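Local atomic coordinates of hypothetical protein (Thermococcus kodakarensis, PDB entry 2PBZ), a protein that probably acts as an ATP-dependent, carbon-nitrogen bond-forming ligase of the PurP type in purine (IMP) biosynthesis. Residues 83-91 against 304-312; 92-102 against 262-270. All coordinates share one frame; numbering follows the deposited sequence.

The two contacts follow one another along the chain on one side and run backward on the other: segment 83-91 leads straight into 92-102, whereas 262-270 comes well before 304-312, with helices 280-283 and 290-302 between them. Their centres are about 20 Å apart. Contact 1 is peripheral, tying the C-terminal end of the model to the loop after helix 76-80. Contact 2 lies nearer the centre of the chain, where the approach to helix 99-109 meets strand 261-266 of the antiparallel sheet and the loop that follows it. Both join the Rossmann-like family region near the N-terminus to the ATP-grasp family region, and contact 2 reaches the bound ATP through Ile263.

Contact 1. Residues 83-91 against 304-312; sequences KARFFGNRR and EDRLEEVVT
Arg90 reaches Thr312 because its CG stands anti to the backbone nitrogen (chi1 -173°) and the chain then turns about CG-CD (chi3 91°), carrying the guanidinium over the threonine methyl. The backbones alongside form an isolated beta bridge, Phe87 opposite Val311, a non-hydrogen-bonded antiparallel pair flanked by two backbone N-H...O hydrogen bonds. Thr312 N donates to Phe86 O at 2.9 Å, and Gly88 N to Val310 O at 2.6 Å. The backbone turns at Gly88 with a positive phi (50°), easiest for a residue without a side chain, as it leaves the bridge. The bridge pins the last modelled residue of the chain to the loop after helix 76-80.

Thr312 CG2 sits against one face of the Arg90 guanidinium, off toward its rim, and touches Arg90 CB at 3.4 Å. On its other flank the arginine chain lays CD over a face of the Phe86 ring, while NH2 bonds to the carbonyl of Glu80 at the end of helix 76-80. An alanine here would keep the contact at CB, but the Glu80 carbonyl would probably lose this donor and the Thr312 methyl the flat group that lies against it.

Ile294 and Leu298 of helix 290-302 pack on Phe87, whose ring also meets Val310, CE1 to CB at 4.2 Å. Asn89 OD1 accepts from Arg91 N at 2.7 Å, which closes an Asx turn, and takes Arg90 N as a second donor.

Contact 2. Residues 92-102 against 262-270; sequences FLKWETTFELQ and AIGIASRID
Glu96 and Arg268 form a salt bridge, with Arg268 NE donating to the syn lone pair of Glu96 OE2 at 2.7 Å. The fit is oblique: the carboxylate and guanidinium planes are 58° apart, and the two side chains run nearly perpendicular to each other. The other carboxylate oxygen, Glu96 OE1, lies over a guanidinium face and takes a weak bond from Ser267 N at 3.2 Å. Arg268 NH1 turns back to its own loop and donates to Ile269 O at 3.0 Å, which helps fix the rotation of the group.

The same segment holds the side chain of Ser267 too. Its OG donates to Leu93 O at 2.8 Å, approaching from above the carbonyl plane, while its CB sits over the centre of the Phe92 ring in a CH-pi contact, 3.6 Å from the centroid and 7° off the normal. Leu93 CD2 rests on Arg268 CB at 3.7 Å.

Farther along, Gln102 and Ile265 run antiparallel alongside one another, Gln102 CG touching Ile265 CG1 at 3.7 Å. With its CG1 between the backbone nitrogen and the carbonyl carbon (chi1 62°), Ile265 brings CD1 up to the Trp95 carbonyl oxygen.

Next to it, Ile263 and Gly264 make a classic beta bulge facing His253, and Ile263 lines the ATP pocket beside Tyr172. Phe92 and Trp95 pack against Met238 of helix 224-241. Strand 261-266 is hydrogen-bonded to strand 249-255, and helix 99-109 packs on it through Gln102 near its start and through Leu106, which touches Ile265.

Contact 1. Residues 83-91 against 304-312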
# COMPACT_ATOMS: atom_id res chain seq x y z
N LYS A 83 -34.43 -16.57 7.09
CA LYS A 83 -34.66 -17.84 6.43
C LYS A 83 -33.48 -18.27 5.55
O LYS A 83 -33.20 -19.47 5.41
CB LYS A 83 -35.93 -17.74 5.57
CG LYS A 83 -36.73 -19.02 5.49
CD LYS A 83 -37.71 -19.01 4.33
CE LYS A 83 -36.97 -19.10 3.00
NZ LYS A 83 -37.91 -19.23 1.85
N ALA A 84 -32.79 -17.29 4.97
CA ALA A 84 -31.66 -17.55 4.08
C ALA A 84 -30.56 -18.42 4.70
O ALA A 84 -30.41 -18.49 5.91
CB ALA A 84 -31.08 -16.22 3.59
N ARG A 85 -29.77 -19.05 3.84
CA ARG A 85 -28.70 -19.95 4.27
C ARG A 85 -27.54 -19.39 5.12
O ARG A 85 -27.20 -20.01 6.12
CB ARG A 85 -28.13 -20.65 3.04
CG ARG A 85 -27.64 -22.05 3.33
CD ARG A 85 -28.14 -23.03 2.26
NE ARG A 85 -27.82 -24.39 2.65
CZ ARG A 85 -28.21 -24.93 3.81
NH1 ARG A 85 -28.92 -24.21 4.68
NH2 ARG A 85 -27.89 -26.19 4.09
N PHE A 86 -26.93 -18.25 4.74
CA PHE A 86 -25.83 -17.58 5.50
C PHE A 86 -24.49 -18.26 5.77
O PHE A 86 -24.43 -19.31 6.40
CB PHE A 86 -26.32 -17.07 6.85
CG PHE A 86 -26.96 -15.72 6.80
CD1 PHE A 86 -28.18 -15.52 6.15
CD2 PHE A 86 -26.35 -14.63 7.42
CE1 PHE A 86 -28.79 -14.25 6.12
CE2 PHE A 86 -26.94 -13.37 7.39
CZ PHE A 86 -28.15 -13.18 6.75
N PHE A 87 -23.41 -17.61 5.35
CA PHE A 87 -22.06 -18.14 5.57
C PHE A 87 -21.51 -17.89 6.98
O PHE A 87 -21.71 -16.82 7.54
CB PHE A 87 -21.08 -17.53 4.57
CG PHE A 87 -19.70 -18.11 4.66
CD1 PHE A 87 -19.39 -19.31 4.03
CD2 PHE A 87 -18.73 -17.49 5.45
CE1 PHE A 87 -18.13 -19.90 4.18
CE2 PHE A 87 -17.47 -18.07 5.61
CZ PHE A 87 -17.17 -19.28 4.98
N GLY A 88 -20.83 -18.90 7.54
CA GLY A 88 -20.20 -18.80 8.86
C GLY A 88 -20.97 -18.29 10.06
O GLY A 88 -21.13 -17.08 10.25
N ASN A 89 -21.40 -19.20 10.92
CA ASN A 89 -22.18 -18.85 12.10
C ASN A 89 -23.21 -17.82 11.67
O ASN A 89 -23.68 -17.88 10.53
CB ASN A 89 -21.32 -18.29 13.22
CG ASN A 89 -21.97 -18.47 14.61
OD1 ASN A 89 -23.12 -18.09 14.83
ND2 ASN A 89 -21.23 -19.05 15.54
N ARG A 90 -23.56 -16.90 12.55
CA ARG A 90 -24.57 -15.89 12.23
C ARG A 90 -25.01 -15.28 13.53
O ARG A 90 -25.49 -14.14 13.57
CB ARG A 90 -25.78 -16.53 11.52
CG ARG A 90 -26.78 -15.50 11.01
CD ARG A 90 -27.82 -16.11 10.07
NE ARG A 90 -29.03 -16.59 10.73
CZ ARG A 90 -29.87 -17.46 10.17
NH1 ARG A 90 -29.60 -17.93 8.96
NH2 ARG A 90 -30.96 -17.86 10.82
N ARG A 91 -24.86 -16.04 14.60
CA ARG A 91 -25.22 -15.55 15.91
C ARG A 91 -24.06 -14.70 16.39
O ARG A 91 -24.21 -13.87 17.29
CB ARG A 91 -25.50 -16.71 16.86
CG ARG A 91 -26.98 -17.13 16.89
CD ARG A 91 -27.24 -18.40 16.12
NE ARG A 91 -26.33 -19.46 16.55
CZ ARG A 91 -26.12 -20.58 15.86
NH1 ARG A 91 -26.76 -20.78 14.70
NH2 ARG A 91 -25.24 -21.46 16.30
N GLU A 304 -16.64 -31.94 -0.13
CA GLU A 304 -16.49 -32.92 0.95
C GLU A 304 -17.79 -33.15 1.73
O GLU A 304 -17.79 -33.71 2.83
CB GLU A 304 -15.37 -32.46 1.88
CG GLU A 304 -14.03 -32.34 1.15
CD GLU A 304 -13.09 -31.35 1.81
OE1 GLU A 304 -12.78 -31.52 3.02
OE2 GLU A 304 -12.64 -30.41 1.11
N ASP A 305 -18.90 -32.72 1.15
CA ASP A 305 -20.19 -32.89 1.77
C ASP A 305 -20.24 -32.26 3.16
O ASP A 305 -21.20 -32.49 3.92
CB ASP A 305 -20.54 -34.39 1.85
CG ASP A 305 -22.03 -34.64 1.99
OD1 ASP A 305 -22.42 -35.81 2.20
OD2 ASP A 305 -22.83 -33.68 1.88
N ARG A 306 -19.22 -31.48 3.52
CA ARG A 306 -19.23 -30.81 4.82
C ARG A 306 -20.34 -29.79 4.60
O ARG A 306 -21.52 -30.13 4.66
CB ARG A 306 -17.90 -30.09 5.07
CG ARG A 306 -17.14 -30.54 6.30
CD ARG A 306 -16.30 -31.79 6.05
NE ARG A 306 -14.86 -31.53 6.14
CZ ARG A 306 -14.24 -31.03 7.20
NH1 ARG A 306 -14.92 -30.73 8.31
NH2 ARG A 306 -12.93 -30.83 7.17
N LEU A 307 -19.97 -28.55 4.32
CA LEU A 307 -20.94 -27.49 4.04
C LEU A 307 -21.96 -27.22 5.13
O LEU A 307 -22.73 -26.25 5.06
CB LEU A 307 -21.65 -27.78 2.71
CG LEU A 307 -22.38 -26.64 1.97
CD1 LEU A 307 -23.81 -26.54 2.43
CD2 LEU A 307 -21.64 -25.31 2.18
N GLU A 308 -22.01 -28.06 6.15
CA GLU A 308 -22.97 -27.81 7.23
C GLU A 308 -22.16 -27.14 8.31
O GLU A 308 -22.67 -26.32 9.08
CB GLU A 308 -23.56 -29.12 7.77
CG GLU A 308 -24.81 -28.91 8.62
CD GLU A 308 -24.61 -27.92 9.77
OE1 GLU A 308 -23.89 -28.25 10.75
OE2 GLU A 308 -25.18 -26.79 9.69
N GLU A 309 -20.88 -27.49 8.35
CA GLU A 309 -19.95 -26.95 9.33
C GLU A 309 -19.60 -25.48 9.10
O GLU A 309 -19.04 -24.83 9.99
CB GLU A 309 -18.65 -27.76 9.32
CG GLU A 309 -18.82 -29.26 9.51
CD GLU A 309 -17.48 -29.99 9.57
OE1 GLU A 309 -17.39 -31.11 9.03
OE2 GLU A 309 -16.52 -29.43 10.15
N VAL A 310 -19.92 -24.95 7.91
CA VAL A 310 -19.60 -23.55 7.61
C VAL A 310 -20.79 -22.64 7.35
O VAL A 310 -20.60 -21.47 7.02
CB VAL A 310 -18.64 -23.41 6.39
CG1 VAL A 310 -17.37 -24.23 6.61
CG2 VAL A 310 -19.34 -23.83 5.11
N VAL A 311 -22.02 -23.14 7.48
CA VAL A 311 -23.17 -22.28 7.23
C VAL A 311 -24.14 -22.21 8.39
O VAL A 311 -23.92 -22.82 9.42
CB VAL A 311 -23.95 -22.72 5.97
CG1 VAL A 311 -23.03 -22.68 4.76
CG2 VAL A 311 -24.53 -24.12 6.17
N THR A 312 -25.21 -21.46 8.20
CA THR A 312 -26.21 -21.28 9.22
C THR A 312 -27.61 -21.01 8.66
O THR A 312 -27.87 -19.85 8.24
CB THR A 312 -25.80 -20.15 10.17
OG1 THR A 312 -24.79 -20.64 11.05
CG2 THR A 312 -27.00 -19.63 10.98

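Contact 2. Residues 92-102 against 262-270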
# COMPACT_ATOMS: atom_id res chain seq x y z
N PHE A 92 -22.91 -14.91 15.76
CA PHE A 92 -21.68 -14.19 16.07
C PHE A 92 -21.73 -12.73 15.63
O PHE A 92 -21.25 -11.85 16.33
CB PHE A 92 -20.51 -14.91 15.38
CG PHE A 92 -19.17 -14.24 15.55
CD1 PHE A 92 -18.77 -13.74 16.79
CD2 PHE A 92 -18.28 -14.16 14.48
CE1 PHE A 92 -17.49 -13.18 16.96
CE2 PHE A 92 -17.01 -13.61 14.64
CZ PHE A 92 -16.61 -13.11 15.88
N LEU A 93 -22.33 -12.48 14.48
CA LEU A 93 -22.44 -11.14 13.94
C LEU A 93 -22.81 -10.05 14.93
O LEU A 93 -22.42 -8.89 14.75
CB LEU A 93 -23.45 -11.13 12.79
CG LEU A 93 -23.15 -12.10 11.64
CD1 LEU A 93 -24.41 -12.29 10.81
CD2 LEU A 93 -21.99 -11.57 10.81
N LYS A 94 -23.54 -10.39 15.99
CA LYS A 94 -23.97 -9.37 16.96
C LYS A 94 -22.91 -9.02 18.01
O LYS A 94 -23.01 -8.00 18.68
CB LYS A 94 -25.25 -9.83 17.67
CG LYS A 94 -25.09 -11.14 18.43
CD LYS A 94 -26.28 -11.42 19.34
CE LYS A 94 -26.10 -12.73 20.08
NZ LYS A 94 -26.08 -13.91 19.17
N TRP A 95 -21.89 -9.86 18.12
CA TRP A 95 -20.84 -9.66 19.10
C TRP A 95 -19.94 -8.45 18.93
O TRP A 95 -19.18 -8.13 19.84
CB TRP A 95 -19.99 -10.92 19.20
CG TRP A 95 -20.69 -12.00 19.97
CD1 TRP A 95 -21.70 -12.80 19.54
CD2 TRP A 95 -20.44 -12.35 21.34
NE1 TRP A 95 -22.09 -13.64 20.56
CE2 TRP A 95 -21.34 -13.39 21.67
CE3 TRP A 95 -19.54 -11.90 22.32
CZ2 TRP A 95 -21.38 -13.98 22.95
CZ3 TRP A 95 -19.57 -12.48 23.60
CH2 TRP A 95 -20.49 -13.52 23.90
N GLU A 96 -20.04 -7.78 17.79
CA GLU A 96 -19.22 -6.60 17.56
C GLU A 96 -20.12 -5.37 17.70
O GLU A 96 -19.65 -4.23 17.63
CB GLU A 96 -18.61 -6.64 16.16
CG GLU A 96 -19.54 -6.13 15.08
CD GLU A 96 -18.95 -6.20 13.68
OE1 GLU A 96 -17.75 -5.86 13.50
OE2 GLU A 96 -19.68 -6.59 12.75
N THR A 97 -21.40 -5.62 17.93
CA THR A 97 -22.39 -4.55 18.02
C THR A 97 -22.47 -3.73 19.31
O THR A 97 -22.89 -2.58 19.28
CB THR A 97 -23.78 -5.10 17.71
OG1 THR A 97 -23.74 -5.83 16.47
CG2 THR A 97 -24.77 -3.95 17.55
N THR A 98 -22.09 -4.32 20.44
CA THR A 98 -22.13 -3.60 21.72
C THR A 98 -20.86 -3.76 22.54
O THR A 98 -20.09 -4.72 22.36
CB THR A 98 -23.27 -4.09 22.62
OG1 THR A 98 -22.98 -5.42 23.06
CG2 THR A 98 -24.60 -4.08 21.88
N PHE A 99 -20.65 -2.81 23.46
CA PHE A 99 -19.51 -2.84 24.36
C PHE A 99 -19.58 -4.11 25.21
O PHE A 99 -18.59 -4.82 25.39
CB PHE A 99 -19.55 -1.65 25.31
CG PHE A 99 -19.49 -0.32 24.62
CD1 PHE A 99 -20.30 0.73 25.04
CD2 PHE A 99 -18.58 -0.09 23.58
CE1 PHE A 99 -20.21 1.99 24.45
CE2 PHE A 99 -18.48 1.18 22.98
CZ PHE A 99 -19.29 2.21 23.41
N GLU A 100 -20.78 -4.38 25.73
CA GLU A 100 -21.01 -5.55 26.57
C GLU A 100 -20.46 -6.82 25.95
O GLU A 100 -19.69 -7.54 26.57
CB GLU A 100 -22.51 -5.71 26.84
CG GLU A 100 -23.15 -4.53 27.57
CD GLU A 100 -22.84 -3.19 26.90
OE1 GLU A 100 -23.06 -3.05 25.67
OE2 GLU A 100 -22.39 -2.27 27.60
N LEU A 101 -20.86 -7.09 24.72
CA LEU A 101 -20.40 -8.29 24.03
C LEU A 101 -18.93 -8.21 23.66
O LEU A 101 -18.18 -9.17 23.79
CB LEU A 101 -21.24 -8.52 22.78
CG LEU A 101 -22.72 -8.79 23.04
CD1 LEU A 101 -23.47 -8.81 21.71
CD2 LEU A 101 -22.88 -10.10 23.78
N GLN A 102 -18.52 -7.04 23.19
CA GLN A 102 -17.14 -6.84 22.79
C GLN A 102 -16.20 -7.09 23.96
O GLN A 102 -15.22 -7.81 23.83
CB GLN A 102 -16.95 -5.42 22.25
CG GLN A 102 -16.51 -5.38 20.80
CD GLN A 102 -16.24 -3.97 20.30
OE1 GLN A 102 -15.56 -3.18 20.97
NE2 GLN A 102 -16.74 -3.66 19.11
N ALA A 262 -6.53 -3.73 22.80
CA ALA A 262 -7.64 -3.96 21.89
C ALA A 262 -8.68 -2.84 22.03
O ALA A 262 -8.98 -2.39 23.14
CB ALA A 262 -8.29 -5.32 22.17
N ILE A 263 -9.20 -2.39 20.89
CA ILE A 263 -10.19 -1.33 20.90
C ILE A 263 -11.51 -1.85 20.34
O ILE A 263 -12.55 -1.23 20.52
CB ILE A 263 -9.75 -0.11 20.04
CG1 ILE A 263 -9.47 -0.56 18.60
CG2 ILE A 263 -8.54 0.54 20.66
CD1 ILE A 263 -9.44 0.59 17.60
N GLY A 264 -11.45 -2.99 19.66
CA GLY A 264 -12.65 -3.58 19.10
C GLY A 264 -12.44 -4.84 18.29
O GLY A 264 -11.36 -5.41 18.27
N ILE A 265 -13.50 -5.29 17.63
CA ILE A 265 -13.45 -6.49 16.81
C ILE A 265 -14.39 -6.40 15.62
O ILE A 265 -15.21 -5.50 15.52
CB ILE A 265 -13.87 -7.75 17.62
CG1 ILE A 265 -15.33 -7.61 18.08
CG2 ILE A 265 -12.94 -7.96 18.80
CD1 ILE A 265 -15.95 -8.90 18.60
N ALA A 266 -14.26 -7.36 14.72
CA ALA A 266 -15.11 -7.43 13.55
C ALA A 266 -15.65 -8.84 13.61
O ALA A 266 -14.89 -9.80 13.57
CB ALA A 266 -14.31 -7.23 12.27
N SER A 267 -16.96 -8.98 13.74
CA SER A 267 -17.54 -10.31 13.82
C SER A 267 -17.84 -10.86 12.44
O SER A 267 -18.55 -11.84 12.31
CB SER A 267 -18.79 -10.30 14.70
OG SER A 267 -19.74 -9.34 14.27
N ARG A 268 -17.28 -10.21 11.42
CA ARG A 268 -17.46 -10.61 10.01
C ARG A 268 -16.34 -10.00 9.17
O ARG A 268 -15.46 -9.36 9.72
CB ARG A 268 -18.83 -10.15 9.50
CG ARG A 268 -19.28 -8.81 10.04
CD ARG A 268 -18.44 -7.69 9.50
NE ARG A 268 -18.74 -6.44 10.18
CZ ARG A 268 -18.09 -5.31 9.93
NH1 ARG A 268 -17.12 -5.30 9.02
NH2 ARG A 268 -18.41 -4.21 10.59
N ILE A 269 -16.37 -10.21 7.86
CA ILE A 269 -15.33 -9.65 6.99
C ILE A 269 -15.23 -8.16 7.27
O ILE A 269 -16.16 -7.40 7.05
CB ILE A 269 -15.63 -9.93 5.51
CG1 ILE A 269 -14.49 -9.40 4.65
CG2 ILE A 269 -16.97 -9.32 5.11
CD1 ILE A 269 -14.55 -9.89 3.24
N ASP A 270 -14.07 -7.77 7.77
CA ASP A 270 -13.78 -6.41 8.19
C ASP A 270 -13.87 -5.22 7.24
O ASP A 270 -14.41 -4.16 7.62
CB ASP A 270 -12.43 -6.42 8.90
CG ASP A 270 -11.97 -5.04 9.24
OD1 ASP A 270 -11.41 -4.38 8.34
OD2 ASP A 270 -12.17 -4.63 10.40